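PDB 3DKR: esterase D from Lactobacillus rhamnosus, which probably hydrolyses carboxylic esters, as a member of the alpha/beta hydrolase fold family. Local coordinates for residues Q14-E19 with F40-L45; F96-S101 with E239-F244; F106-L111 with G120-S125. All blocks are in the same frame, centred on the assembly; numbering follows the deposited sequence.

Interaction 1 of 3, residues Q14-E19 with F40-L45; sequences QPFEYE and FMARAL
Tyr18 and Arg43 cross at about a right angle, and with Ala42 and Phe16 they carry the contact between strand 16-18 and helix 39-47. The phenol oxygen lies over one face of the guanidinium group, with the ring and guanidinium planes 31° apart. Tyr18 OH comes within 3.1 Å of Arg43 NE, but because it sits above the plane in which the N-H points, the angle is too poor for a hydrogen bond. Arg43 instead finds its polar partner in Gln46, bonded through NH1. Farther back along the arginine chain, Arg43 CD is 3.2 Å from Tyr18 OH, showing that the aliphatic part also takes part.

The tyrosine meets Ala42 with its CE2 corner. Tyr18 CE2 is 3.7 Å from Ala42 CB and 3.6 Å from Ala42 O, the latter at the ring edge and near its plane. With chi1 of 68°, Phe16 also turns its ring to Ala42 CB, bringing CE2 to within 3.7 Å. The one methyl group touches both rings, at the edge in the case of Phe16. A serine in place of Tyr18 would probably leave the Arg43 guanidinium face and one flank of Ala42 without their aromatic cover.

Segments 16-18 and 40-45 run nearly parallel, 17° apart, with their axes 9.9 Å from each other at closest. Strand 16-18 bonds through its backbone to Val52 and Val54, forming the antiparallel outer strand of an otherwise parallel sheet, and helix 39-47 packs on that sheet in the layered manner of the alpha/beta hydrolase fold.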
ATOM      1  N   GLN A  14      -6.205  14.765  -0.288  1.00 21.94           N
ATOM      2  CA  GLN A  14      -7.138  14.457  -1.353  1.00 20.96           C
ATOM      3  C   GLN A  14      -6.554  13.329  -2.194  1.00 18.46           C
ATOM      4  O   GLN A  14      -5.342  13.236  -2.317  1.00 18.43           O
ATOM      5  CB  GLN A  14      -7.261  15.682  -2.255  1.00 20.97           C
ATOM      6  CG  GLN A  14      -7.807  16.917  -1.568  1.00 24.12           C
ATOM      7  CD  GLN A  14      -9.297  16.840  -1.374  1.00 27.60           C
ATOM      8  OE1 GLN A  14     -10.015  16.277  -2.202  1.00 29.19           O
ATOM      9  NE2 GLN A  14      -9.784  17.435  -0.280  1.00 29.83           N
ATOM     10  N   PRO A  15      -7.407  12.524  -2.832  1.00 17.79           N
ATOM     11  CA  PRO A  15      -6.849  11.656  -3.871  1.00 17.18           C
ATOM     12  C   PRO A  15      -6.249  12.562  -4.931  1.00 16.68           C
ATOM     13  O   PRO A  15      -6.690  13.701  -5.070  1.00 16.68           O
ATOM     14  CB  PRO A  15      -8.075  10.929  -4.434  1.00 17.74           C
ATOM     15  CG  PRO A  15      -9.242  11.737  -4.000  1.00 18.68           C
ATOM     16  CD  PRO A  15      -8.870  12.426  -2.751  1.00 18.27           C
ATOM     17  N   PHE A  16      -5.248  12.086  -5.670  1.00 16.05           N
ATOM     18  CA  PHE A  16      -4.660  12.914  -6.726  1.00 15.42           C
ATOM     19  C   PHE A  16      -4.169  12.103  -7.908  1.00 15.80           C
ATOM     20  O   PHE A  16      -3.981  10.900  -7.799  1.00 15.19           O
ATOM     21  CB  PHE A  16      -3.560  13.839  -6.196  1.00 15.59           C
ATOM     22  CG  PHE A  16      -2.298  13.142  -5.730  1.00 15.30           C
ATOM     23  CD1 PHE A  16      -2.175  12.660  -4.423  1.00 15.22           C
ATOM     24  CD2 PHE A  16      -1.200  13.029  -6.573  1.00 16.56           C
ATOM     25  CE1 PHE A  16      -1.015  12.045  -3.994  1.00 16.54           C
ATOM     26  CE2 PHE A  16      -0.049  12.423  -6.144  1.00 16.50           C
ATOM     27  CZ  PHE A  16       0.049  11.938  -4.845  1.00 16.31           C
ATOM     28  N   GLU A  17      -4.010  12.782  -9.035  1.00 15.31           N
ATOM     29  CA  GLU A  17      -3.703  12.110 -10.294  1.00 15.67           C
ATOM     30  C   GLU A  17      -2.802  12.962 -11.139  1.00 15.45           C
ATOM     31  O   GLU A  17      -3.043  14.162 -11.305  1.00 17.15           O
ATOM     32  CB  GLU A  17      -4.972  11.793 -11.087  1.00 15.51           C
ATOM     33  CG  GLU A  17      -4.682  11.030 -12.387  1.00 16.74           C
ATOM     34  CD  GLU A  17      -5.898  10.380 -13.035  1.00 17.90           C
ATOM     35  OE1 GLU A  17      -7.040  10.560 -12.554  1.00 20.20           O
ATOM     36  OE2 GLU A  17      -5.691   9.664 -14.047  1.00 19.41           O
ATOM     37  N   TYR A  18      -1.770  12.331 -11.684  1.00 15.17           N
ATOM     38  CA  TYR A  18      -0.911  12.945 -12.670  1.00 15.25           C
ATOM     39  C   TYR A  18      -1.125  12.279 -14.006  1.00 16.09           C
ATOM     40  O   TYR A  18      -1.083  11.038 -14.110  1.00 15.99           O
ATOM     41  CB  TYR A  18       0.554  12.762 -12.299  1.00 15.13           C
ATOM     42  CG  TYR A  18       0.955  13.322 -10.961  1.00 14.77           C
ATOM     43  CD1 TYR A  18       0.309  14.423 -10.409  1.00 16.37           C
ATOM     44  CD2 TYR A  18       2.025  12.765 -10.263  1.00 14.70           C
ATOM     45  CE1 TYR A  18       0.705  14.938  -9.164  1.00 15.28           C
ATOM     46  CE2 TYR A  18       2.419  13.273  -9.047  1.00 15.34           C
ATOM     47  CZ  TYR A  18       1.749  14.348  -8.491  1.00 15.11           C
ATOM     48  OH  TYR A  18       2.164  14.852  -7.259  1.00 16.18           O
ATOM     49  N   GLU A  19      -1.302  13.095 -15.039  1.00 16.90           N
ATOM     50  CA  GLU A  19      -1.476  12.553 -16.391  1.00 17.89           C
ATOM     51  C   GLU A  19      -0.162  12.077 -16.946  1.00 17.45           C
ATOM     52  O   GLU A  19       0.876  12.683 -16.714  1.00 19.05           O
ATOM     53  CB  GLU A  19      -2.062  13.606 -17.324  1.00 18.49           C
ATOM     54  CG  GLU A  19      -3.370  14.190 -16.845  1.00 21.41           C
ATOM     55  CD  GLU A  19      -4.413  13.150 -16.511  1.00 25.97           C
ATOM     56  OE1 GLU A  19      -4.654  12.232 -17.342  1.00 28.21           O
ATOM     57  OE2 GLU A  19      -4.990  13.241 -15.394  1.00 29.32           O
ATOM     58  N   PHE A  40       6.163  11.632  -2.581  1.00 15.20           N
ATOM     59  CA  PHE A  40       7.510  11.579  -3.166  1.00 15.46           C
ATOM     60  C   PHE A  40       7.555  10.588  -4.335  1.00 14.98           C
ATOM     61  O   PHE A  40       8.126  10.882  -5.390  1.00 15.68           O
ATOM     62  CB  PHE A  40       8.580  11.171  -2.162  1.00 16.43           C
ATOM     63  CG  PHE A  40       8.714  12.085  -0.959  1.00 17.26           C
ATOM     64  CD1 PHE A  40       8.172  13.371  -0.922  1.00 20.11           C
ATOM     65  CD2 PHE A  40       9.416  11.626   0.142  1.00 18.64           C
ATOM     66  CE1 PHE A  40       8.320  14.165   0.227  1.00 21.98           C
ATOM     67  CE2 PHE A  40       9.579  12.411   1.267  1.00 19.91           C
ATOM     68  CZ  PHE A  40       9.045  13.674   1.314  1.00 20.26           C
ATOM     69  N   MET A  41       6.977   9.407  -4.132  1.00 14.60           N
ATOM     70  CA  MET A  41       7.008   8.350  -5.155  1.00 14.60           C
ATOM     71  C   MET A  41       6.292   8.824  -6.410  1.00 14.55           C
ATOM     72  O   MET A  41       6.809   8.719  -7.544  1.00 15.28           O
ATOM     73  CB  MET A  41       6.380   7.057  -4.606  1.00 14.10           C
ATOM     74  CG  MET A  41       6.144   5.927  -5.634  1.00 15.07           C
ATOM     75  SD  MET A  41       7.681   5.315  -6.371  1.00 16.19           S
ATOM     76  CE  MET A  41       8.438   4.522  -4.950  1.00 18.10           C
ATOM     77  N   ALA A  42       5.085   9.353  -6.202  1.00 14.35           N
ATOM     78  CA  ALA A  42       4.265   9.841  -7.305  1.00 14.36           C
ATOM     79  C   ALA A  42       5.029  10.883  -8.144  1.00 14.55           C
ATOM     80  O   ALA A  42       5.012  10.861  -9.376  1.00 15.36           O
ATOM     81  CB  ALA A  42       2.954  10.395  -6.772  1.00 14.33           C
ATOM     82  N   ARG A  43       5.716  11.794  -7.464  1.00 14.68           N
ATOM     83  CA  ARG A  43       6.474  12.834  -8.145  1.00 14.99           C
ATOM     84  C   ARG A  43       7.694  12.266  -8.866  1.00 15.13           C
ATOM     85  O   ARG A  43       7.999  12.689  -9.983  1.00 15.71           O
ATOM     86  CB  ARG A  43       6.872  13.933  -7.159  1.00 15.52           C
ATOM     87  CG  ARG A  43       5.706  14.768  -6.720  1.00 15.25           C
ATOM     88  CD  ARG A  43       5.176  15.646  -7.851  1.00 16.58           C
ATOM     89  NE  ARG A  43       4.506  16.821  -7.329  1.00 15.68           N
ATOM     90  CZ  ARG A  43       3.974  17.791  -8.062  1.00 16.85           C
ATOM     91  NH1 ARG A  43       3.975  17.738  -9.399  1.00 16.08           N
ATOM     92  NH2 ARG A  43       3.416  18.833  -7.450  1.00 15.01           N
ATOM     93  N   ALA A  44       8.389  11.308  -8.255  1.00 15.22           N
ATOM     94  CA  ALA A  44       9.502  10.631  -8.931  1.00 15.56           C
ATOM     95  C   ALA A  44       9.006   9.961 -10.212  1.00 15.62           C
ATOM     96  O   ALA A  44       9.623  10.050 -11.268  1.00 16.13           O
ATOM     97  CB  ALA A  44      10.158   9.618  -8.015  1.00 16.33           C
ATOM     98  N   LEU A  45       7.857   9.309 -10.131  1.00 15.18           N
ATOM     99  CA  LEU A  45       7.297   8.656 -11.310  1.00 15.57           C
ATOM    100  C   LEU A  45       6.919   9.688 -12.356  1.00 15.77           C
ATOM    101  O   LEU A  45       7.184   9.498 -13.542  1.00 16.39           O
ATOM    102  CB  LEU A  45       6.105   7.790 -10.939  1.00 16.32           C
ATOM    103  CG  LEU A  45       6.450   6.614 -10.037  1.00 15.73           C
ATOM    104  CD1 LEU A  45       5.185   5.892  -9.612  1.00 17.28           C
ATOM    105  CD2 LEU A  45       7.359   5.630 -10.775  1.00 18.92           C
TER

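Interaction 2 of 3, residues F96-S101 with E239-F244; sequences FVFGLS and EDVIAF. With ACT (acetate ion), chain B.
The nucleophile elbow, the Gly-X-Ser-X-Gly turn of alpha/beta hydrolases, is delivered by strand 94-99, and the aromatic side chains Phe96 and Phe98 seat this strand against Val241 and Phe244 of helix 234-246. Segments 96-99 and 239-244 run nearly antiparallel, at 155°, with axes 11.5 Å apart at closest, a gap bridged by side chains alone.

Phe244 CE2 touches both strand rings, and CD2 also meets Phe98. Phe98 CE1 is 4.0 Å from Phe244 CE2, and Phe96 CD1 stands 4.2 Å from the same Phe244 CE2. In each case CE2 arrives at the edge of the strand residue's ring, near its plane, whereas the Phe244 ring is itself met obliquely. With CG anti to the backbone N (chi1 172°), Phe244 extends from the helix toward the strand, where it and Phe98 pass one another, pointing opposite ways. Val241 comes from the direction opposite to Phe98 and meets the far end of its ring obliquely: Val241 CG1 lies 4.0 Å from Phe98 CZ and touches CE2 as well. All four residues are buried, and the contact is purely apolar.

Beyond the strand, Ser101, the predicted nucleophile, donates its N-H to the acetate, Ser101 N to ACT OXT 2.9 Å, at 148°. The ion, probably from the crystallisation liquor, is also bonded to Tyr31 N, Leu102 N and His226 NE2, consistent with a place in or beside the oxyanion hole.

Strand 94-99 lies between strands 23-28 and 119-122, bonding to Val26 and Gly121 among others. Phe188 of strand 187-192 packs edge-to-face with Phe244 and touches Phe98 and Val241, while Phe123 meets the Phe98 ring, extending the apolar layer beneath helix 234-246.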
ATOM      1  N   PHE A  96       0.686  -0.431 -13.841  1.00 14.99           N
ATOM      2  CA  PHE A  96       1.332  -1.090 -12.715  1.00 14.98           C
ATOM      3  C   PHE A  96       0.582  -0.689 -11.441  1.00 14.65           C
ATOM      4  O   PHE A  96       0.045   0.404 -11.368  1.00 14.51           O
ATOM      5  CB  PHE A  96       2.776  -0.637 -12.598  1.00 15.52           C
ATOM      6  CG  PHE A  96       3.646  -1.043 -13.759  1.00 16.44           C
ATOM      7  CD1 PHE A  96       4.528  -2.106 -13.635  1.00 17.39           C
ATOM      8  CD2 PHE A  96       3.568  -0.385 -14.976  1.00 16.06           C
ATOM      9  CE1 PHE A  96       5.329  -2.490 -14.713  1.00 17.83           C
ATOM     10  CE2 PHE A  96       4.371  -0.778 -16.057  1.00 16.49           C
ATOM     11  CZ  PHE A  96       5.241  -1.829 -15.908  1.00 16.99           C
ATOM     12  N   VAL A  97       0.556  -1.573 -10.455  1.00 14.62           N
ATOM     13  CA  VAL A  97      -0.127  -1.300  -9.183  1.00 14.87           C
ATOM     14  C   VAL A  97       0.769  -1.702  -8.028  1.00 15.11           C
ATOM     15  O   VAL A  97       1.217  -2.850  -7.966  1.00 14.74           O
ATOM     16  CB  VAL A  97      -1.432  -2.088  -9.104  1.00 15.35           C
ATOM     17  CG1 VAL A  97      -2.206  -1.724  -7.833  1.00 16.19           C
ATOM     18  CG2 VAL A  97      -2.249  -1.857 -10.400  1.00 17.94           C
ATOM     19  N   PHE A  98       1.002  -0.758  -7.107  1.00 13.92           N
ATOM     20  CA  PHE A  98       1.852  -0.989  -5.931  1.00 13.94           C
ATOM     21  C   PHE A  98       1.168  -0.444  -4.693  1.00 13.66           C
ATOM     22  O   PHE A  98       0.355   0.463  -4.786  1.00 14.24           O
ATOM     23  CB  PHE A  98       3.196  -0.258  -6.049  1.00 14.20           C
ATOM     24  CG  PHE A  98       3.962  -0.555  -7.308  1.00 14.57           C
ATOM     25  CD1 PHE A  98       4.777  -1.681  -7.393  1.00 14.92           C
ATOM     26  CD2 PHE A  98       3.937   0.334  -8.373  1.00 14.33           C
ATOM     27  CE1 PHE A  98       5.504  -1.943  -8.538  1.00 15.52           C
ATOM     28  CE2 PHE A  98       4.641   0.063  -9.531  1.00 15.37           C
ATOM     29  CZ  PHE A  98       5.441  -1.061  -9.597  1.00 15.08           C
ATOM     30  N   GLY A  99       1.561  -0.955  -3.535  1.00 14.22           N
ATOM     31  CA  GLY A  99       1.064  -0.417  -2.275  1.00 14.01           C
ATOM     32  C   GLY A  99       1.981  -0.662  -1.108  1.00 14.31           C
ATOM     33  O   GLY A  99       2.952  -1.415  -1.215  1.00 15.06           O
ATOM     34  N   LEU A 100       1.679   0.012   0.007  1.00 13.75           N
ATOM     35  CA  LEU A 100       2.373  -0.214   1.285  1.00 14.23           C
ATOM     36  C   LEU A 100       1.794  -1.477   1.945  1.00 14.46           C
ATOM     37  O   LEU A 100       1.371  -2.381   1.216  1.00 14.01           O
ATOM     38  CB  LEU A 100       2.320   1.041   2.170  1.00 14.59           C
ATOM     39  CG  LEU A 100       3.389   2.055   1.739  1.00 15.18           C
ATOM     40  CD1 LEU A 100       3.010   3.494   2.131  1.00 15.90           C
ATOM     41  CD2 LEU A 100       4.749   1.674   2.318  1.00 17.05           C
ATOM     42  N   SER A 101       1.833  -1.643   3.270  1.00 14.50           N
ATOM     43  CA  SER A 101       1.377  -2.950   3.806  1.00 14.75           C
ATOM     44  C   SER A 101      -0.101  -3.195   3.476  1.00 14.83           C
ATOM     45  O   SER A 101      -0.455  -4.223   2.887  1.00 15.32           O
ATOM     46  CB  SER A 101       1.643  -3.119   5.306  1.00 14.97           C
ATOM     47  OG  SER A 101       3.025  -3.189   5.612  1.00 15.71           O
ATOM     48  N   GLU A 239      14.215   4.566  -7.546  1.00 18.28           N
ATOM     49  CA  GLU A 239      15.087   4.024  -8.591  1.00 18.68           C
ATOM     50  C   GLU A 239      14.788   2.553  -8.890  1.00 18.41           C
ATOM     51  O   GLU A 239      14.708   2.147 -10.054  1.00 18.34           O
ATOM     52  CB  GLU A 239      16.552   4.214  -8.216  1.00 19.56           C
ATOM     53  CG  GLU A 239      16.946   5.683  -8.070  1.00 21.64           C
ATOM     54  N   ASP A 240      14.592   1.755  -7.839  1.00 17.98           N
ATOM     55  CA  ASP A 240      14.325   0.321  -8.007  1.00 18.55           C
ATOM     56  C   ASP A 240      12.989   0.075  -8.716  1.00 17.81           C
ATOM     57  O   ASP A 240      12.878  -0.779  -9.598  1.00 18.43           O
ATOM     58  CB  ASP A 240      14.335  -0.387  -6.653  1.00 18.78           C
ATOM     59  CG  ASP A 240      15.712  -0.385  -5.987  1.00 20.25           C
ATOM     60  OD1 ASP A 240      16.740  -0.245  -6.716  1.00 21.59           O
ATOM     61  OD2 ASP A 240      15.773  -0.545  -4.748  1.00 19.36           O
ATOM     62  N   VAL A 241      11.963   0.831  -8.316  1.00 17.55           N
ATOM     63  CA  VAL A 241      10.627   0.683  -8.917  1.00 17.41           C
ATOM     64  C   VAL A 241      10.633   1.085 -10.397  1.00 17.40           C
ATOM     65  O   VAL A 241      10.038   0.421 -11.259  1.00 18.20           O
ATOM     66  CB  VAL A 241       9.585   1.526  -8.134  1.00 17.02           C
ATOM     67  CG1 VAL A 241       8.258   1.637  -8.916  1.00 18.17           C
ATOM     68  CG2 VAL A 241       9.391   0.949  -6.710  1.00 18.20           C
ATOM     69  N   ILE A 242      11.321   2.178 -10.687  1.00 17.81           N
ATOM     70  CA  ILE A 242      11.423   2.647 -12.059  1.00 18.42           C
ATOM     71  C   ILE A 242      12.193   1.630 -12.901  1.00 18.62           C
ATOM     72  O   ILE A 242      11.766   1.303 -14.000  1.00 18.68           O
ATOM     73  CB  ILE A 242      12.020   4.064 -12.095  1.00 18.89           C
ATOM     74  CG1 ILE A 242      11.009   5.046 -11.497  1.00 18.94           C
ATOM     75  CG2 ILE A 242      12.353   4.470 -13.528  1.00 19.92           C
ATOM     76  CD1 ILE A 242      11.538   6.453 -11.267  1.00 21.12           C
ATOM     77  N   ALA A 243      13.282   1.089 -12.362  1.00 18.20           N
ATOM     78  CA  ALA A 243      14.020   0.028 -13.076  1.00 18.74           C
ATOM     79  C   ALA A 243      13.127  -1.183 -13.377  1.00 19.07           C
ATOM     80  O   ALA A 243      13.162  -1.765 -14.474  1.00 19.13           O
ATOM     81  CB  ALA A 243      15.227  -0.397 -12.284  1.00 19.26           C
ATOM     82  N   PHE A 244      12.309  -1.555 -12.397  1.00 18.78           N
ATOM     83  CA  PHE A 244      11.374  -2.670 -12.523  1.00 19.28           C
ATOM     84  C   PHE A 244      10.391  -2.458 -13.663  1.00 19.70           C
ATOM     85  O   PHE A 244      10.151  -3.354 -14.484  1.00 19.41           O
ATOM     86  CB  PHE A 244      10.656  -2.859 -11.176  1.00 19.13           C
ATOM     87  CG  PHE A 244       9.535  -3.848 -11.196  1.00 18.54           C
ATOM     88  CD1 PHE A 244       9.783  -5.223 -11.084  1.00 19.51           C
ATOM     89  CD2 PHE A 244       8.219  -3.421 -11.261  1.00 17.97           C
ATOM     90  CE1 PHE A 244       8.741  -6.123 -11.069  1.00 18.40           C
ATOM     91  CE2 PHE A 244       7.170  -4.334 -11.258  1.00 18.11           C
ATOM     92  CZ  PHE A 244       7.427  -5.673 -11.154  1.00 19.60           C
TER
HETATM   93  C   ACT B 245       0.827   0.115   6.229  1.00 16.17           C
HETATM   94  O   ACT B 245      -0.296  -0.172   5.716  1.00 15.32           O
HETATM   95  OXT ACT B 245       1.849   0.159   5.487  1.00 16.25           O
HETATM   96  CH3 ACT B 245       0.963   0.413   7.697  1.00 16.79           C

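Interaction 3 of 3, residues F106-L111 with G120-S125; sequences FAMKAL and GGVFSS
Ala107 makes the first approach of helix 101-113 to strand 119-122: its methyl points at the strand and stops over the backbone, with Ala107 CB 3.5 Å from Gly121 O. Here the two backbones come nearest, the CA atoms of Ala107 and Gly121 being 6.1 Å apart. Such a separation is consistent with the small side chain of Ala107 and with the lack of one at Gly120, where it would point toward the helix.

Met108 comes next and reaches round the side of the helix. With chi1 -66°, its CG lies against the valine, 3.8 Å from Val122 CG1, and the two side chains cross at about a right angle. The bend at chi2 then places the thioether sulfur beside the strand, where Met108 SD lies 4.1 Å from Gly121 CA. One turn on from Ala107, Leu111 points at the strand and covers the peptide between the two glycines. Leu111 CD1 is 3.8 Å from Gly120 C, while Leu111 CD2 rests 3.9 Å from Gly120 N.

The strand side of this fit depends on glycine. A beta carbon on Gly120 would stand just 3.4 Å from Leu111 CD2, a tight approach. At Gly121 the reason lies in the backbone itself: with phi 157° and psi -156°, a beta carbon would collide with the carbonyl oxygen of the residue before. The axes of 106-111 and 120-122 come to 7.4 Å.

Helix and strand belong to the beta-alpha-beta crossover of strand 94-99, helix 101-113 and strand 119-122. Gly121 bonds through its backbone to Val97 and Gly99 on one flank, and Gly120 and Val122 bond to Phe188 on the other. Met108 and Leu111 extend the packing to Thr187 of strand 187-192, and helix 155-178 lies against Met108 through Val176.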
ATOM      1  N   PHE A 106      -4.055  -5.279  -1.382  1.00 14.51           N
ATOM      2  CA  PHE A 106      -4.952  -5.069  -2.512  1.00 14.42           C
ATOM      3  C   PHE A 106      -4.203  -5.090  -3.848  1.00 14.56           C
ATOM      4  O   PHE A 106      -4.737  -5.568  -4.840  1.00 14.68           O
ATOM      5  CB  PHE A 106      -5.748  -3.780  -2.331  1.00 14.93           C
ATOM      6  CG  PHE A 106      -6.462  -3.722  -1.002  1.00 13.72           C
ATOM      7  CD1 PHE A 106      -7.310  -4.748  -0.627  1.00 15.77           C
ATOM      8  CD2 PHE A 106      -6.251  -2.672  -0.116  1.00 15.81           C
ATOM      9  CE1 PHE A 106      -7.964  -4.715   0.606  1.00 15.73           C
ATOM     10  CE2 PHE A 106      -6.904  -2.633   1.101  1.00 15.49           C
ATOM     11  CZ  PHE A 106      -7.743  -3.656   1.469  1.00 15.40           C
ATOM     12  N   ALA A 107      -2.957  -4.606  -3.867  1.00 14.35           N
ATOM     13  CA  ALA A 107      -2.134  -4.705  -5.085  1.00 14.50           C
ATOM     14  C   ALA A 107      -1.951  -6.148  -5.497  1.00 14.81           C
ATOM     15  O   ALA A 107      -2.075  -6.495  -6.672  1.00 15.24           O
ATOM     16  CB  ALA A 107      -0.769  -4.053  -4.892  1.00 13.98           C
ATOM     17  N   MET A 108      -1.677  -7.007  -4.519  1.00 14.63           N
ATOM     18  CA  MET A 108      -1.478  -8.422  -4.814  1.00 15.26           C
ATOM     19  C   MET A 108      -2.795  -9.056  -5.241  1.00 15.16           C
ATOM     20  O   MET A 108      -2.806  -9.863  -6.176  1.00 15.83           O
ATOM     21  CB  MET A 108      -0.838  -9.152  -3.638  1.00 15.75           C
ATOM     22  CG  MET A 108       0.588  -8.699  -3.324  1.00 15.84           C
ATOM     23  SD  MET A 108       1.733  -8.645  -4.742  1.00 16.14           S
ATOM     24  CE  MET A 108       1.495 -10.290  -5.434  1.00 17.65           C
ATOM     25  N   LYS A 109      -3.907  -8.709  -4.594  1.00 15.06           N
ATOM     26  CA  LYS A 109      -5.192  -9.285  -4.989  1.00 14.82           C
ATOM     27  C   LYS A 109      -5.571  -8.825  -6.404  1.00 15.06           C
ATOM     28  O   LYS A 109      -6.177  -9.578  -7.173  1.00 15.71           O
ATOM     29  CB  LYS A 109      -6.302  -8.962  -3.990  1.00 15.07           C
ATOM     30  CG  LYS A 109      -7.524  -9.844  -4.145  1.00 16.45           C
ATOM     31  CD  LYS A 109      -8.592  -9.509  -3.123  1.00 17.57           C
ATOM     32  CE  LYS A 109      -9.800 -10.431  -3.236  1.00 18.84           C
ATOM     33  NZ  LYS A 109      -9.557 -11.786  -2.654  1.00 18.14           N
ATOM     34  N   ALA A 110      -5.184  -7.596  -6.751  1.00 14.63           N
ATOM     35  CA  ALA A 110      -5.350  -7.090  -8.113  1.00 15.23           C
ATOM     36  C   ALA A 110      -4.583  -7.939  -9.126  1.00 15.93           C
ATOM     37  O   ALA A 110      -5.145  -8.365 -10.142  1.00 16.82           O
ATOM     38  CB  ALA A 110      -4.907  -5.627  -8.182  1.00 15.39           C
ATOM     39  N   LEU A 111      -3.310  -8.213  -8.846  1.00 15.76           N
ATOM     40  CA  LEU A 111      -2.516  -9.063  -9.747  1.00 15.96           C
ATOM     41  C   LEU A 111      -3.165 -10.451  -9.903  1.00 16.71           C
ATOM     42  O   LEU A 111      -3.183 -11.029 -11.003  1.00 17.10           O
ATOM     43  CB  LEU A 111      -1.069  -9.192  -9.274  1.00 16.79           C
ATOM     44  CG  LEU A 111      -0.255  -7.897  -9.297  1.00 16.67           C
ATOM     45  CD1 LEU A 111       1.140  -8.125  -8.738  1.00 18.31           C
ATOM     46  CD2 LEU A 111      -0.188  -7.318 -10.698  1.00 19.01           C
ATOM     47  N   GLY A 120       3.227  -5.356 -10.801  1.00 15.85           N
ATOM     48  CA  GLY A 120       2.887  -4.629  -9.578  1.00 16.27           C
ATOM     49  C   GLY A 120       3.618  -5.219  -8.412  1.00 15.99           C
ATOM     50  O   GLY A 120       4.556  -5.982  -8.593  1.00 16.55           O
ATOM     51  N   GLY A 121       3.206  -4.866  -7.201  1.00 15.31           N
ATOM     52  CA  GLY A 121       3.870  -5.397  -6.021  1.00 15.05           C
ATOM     53  C   GLY A 121       3.689  -4.537  -4.788  1.00 14.86           C
ATOM     54  O   GLY A 121       2.722  -3.779  -4.678  1.00 14.48           O
ATOM     55  N   VAL A 122       4.625  -4.672  -3.858  1.00 14.56           N
ATOM     56  CA  VAL A 122       4.485  -4.092  -2.543  1.00 14.63           C
ATOM     57  C   VAL A 122       5.742  -3.347  -2.119  1.00 15.07           C
ATOM     58  O   VAL A 122       6.856  -3.683  -2.527  1.00 15.10           O
ATOM     59  CB  VAL A 122       4.135  -5.155  -1.489  1.00 14.74           C
ATOM     60  CG1 VAL A 122       2.924  -6.005  -1.953  1.00 15.82           C
ATOM     61  CG2 VAL A 122       5.340  -6.047  -1.199  1.00 14.77           C
ATOM     62  N   PHE A 123       5.530  -2.338  -1.290  1.00 14.79           N
ATOM     63  CA  PHE A 123       6.605  -1.597  -0.670  1.00 14.29           C
ATOM     64  C   PHE A 123       6.742  -1.938   0.815  1.00 14.92           C
ATOM     65  O   PHE A 123       7.577  -1.327   1.505  1.00 15.56           O
ATOM     66  CB  PHE A 123       6.374  -0.091  -0.798  1.00 14.46           C
ATOM     67  CG  PHE A 123       6.180   0.402  -2.211  1.00 14.11           C
ATOM     68  CD1 PHE A 123       6.799  -0.225  -3.293  1.00 14.49           C
ATOM     69  CD2 PHE A 123       5.422   1.534  -2.445  1.00 15.27           C
ATOM     70  CE1 PHE A 123       6.628   0.271  -4.581  1.00 14.86           C
ATOM     71  CE2 PHE A 123       5.269   2.033  -3.715  1.00 15.16           C
ATOM     72  CZ  PHE A 123       5.864   1.403  -4.780  1.00 15.70           C
ATOM     73  N   SER A 124       5.914  -2.863   1.297  1.00 15.43           N
ATOM     74  CA  SER A 124       6.101  -3.498   2.614  1.00 15.12           C
ATOM     75  C   SER A 124       5.266  -4.770   2.688  1.00 14.90           C
ATOM     76  O   SER A 124       4.371  -4.995   1.857  1.00 14.72           O
ATOM     77  CB  SER A 124       5.726  -2.550   3.758  1.00 15.57           C
ATOM     78  OG  SER A 124       6.314  -2.993   4.980  1.00 15.83           O
ATOM     79  N   SER A 125       5.602  -5.624   3.649  1.00 15.06           N
ATOM     80  CA  SER A 125       4.904  -6.906   3.814  1.00 15.63           C
ATOM     81  C   SER A 125       3.441  -6.730   4.173  1.00 15.44           C
ATOM     82  O   SER A 125       3.049  -5.712   4.733  1.00 15.96           O
ATOM     83  CB  SER A 125       5.598  -7.711   4.895  1.00 15.73           C
ATOM     84  OG  SER A 125       6.881  -8.103   4.452  1.00 17.90           O
TER

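Overall arrangement
The three contacts follow the sheet from its antiparallel edge strand 16-18 inward. Interactions 1 and 2 have centres about 13 Å apart, interactions 2 and 3 about 9 Å, and interactions 1 and 3 about 18 Å. Helices 39-47 and 234-246 pack on one face and touch each other, as Leu45 meets Ile242, whereas helix 101-113 covers the opposite face. Interaction 1 closes before the others open, and interaction 3 is nested within the long loop closed by interaction 2. Neighbouring strands 94-99 and 119-122 join these last two, and Ser101 OG bonds to Ser125 O; the predicted nucleophile follows directly on strand 94-99, inside the sheet with helices on both faces.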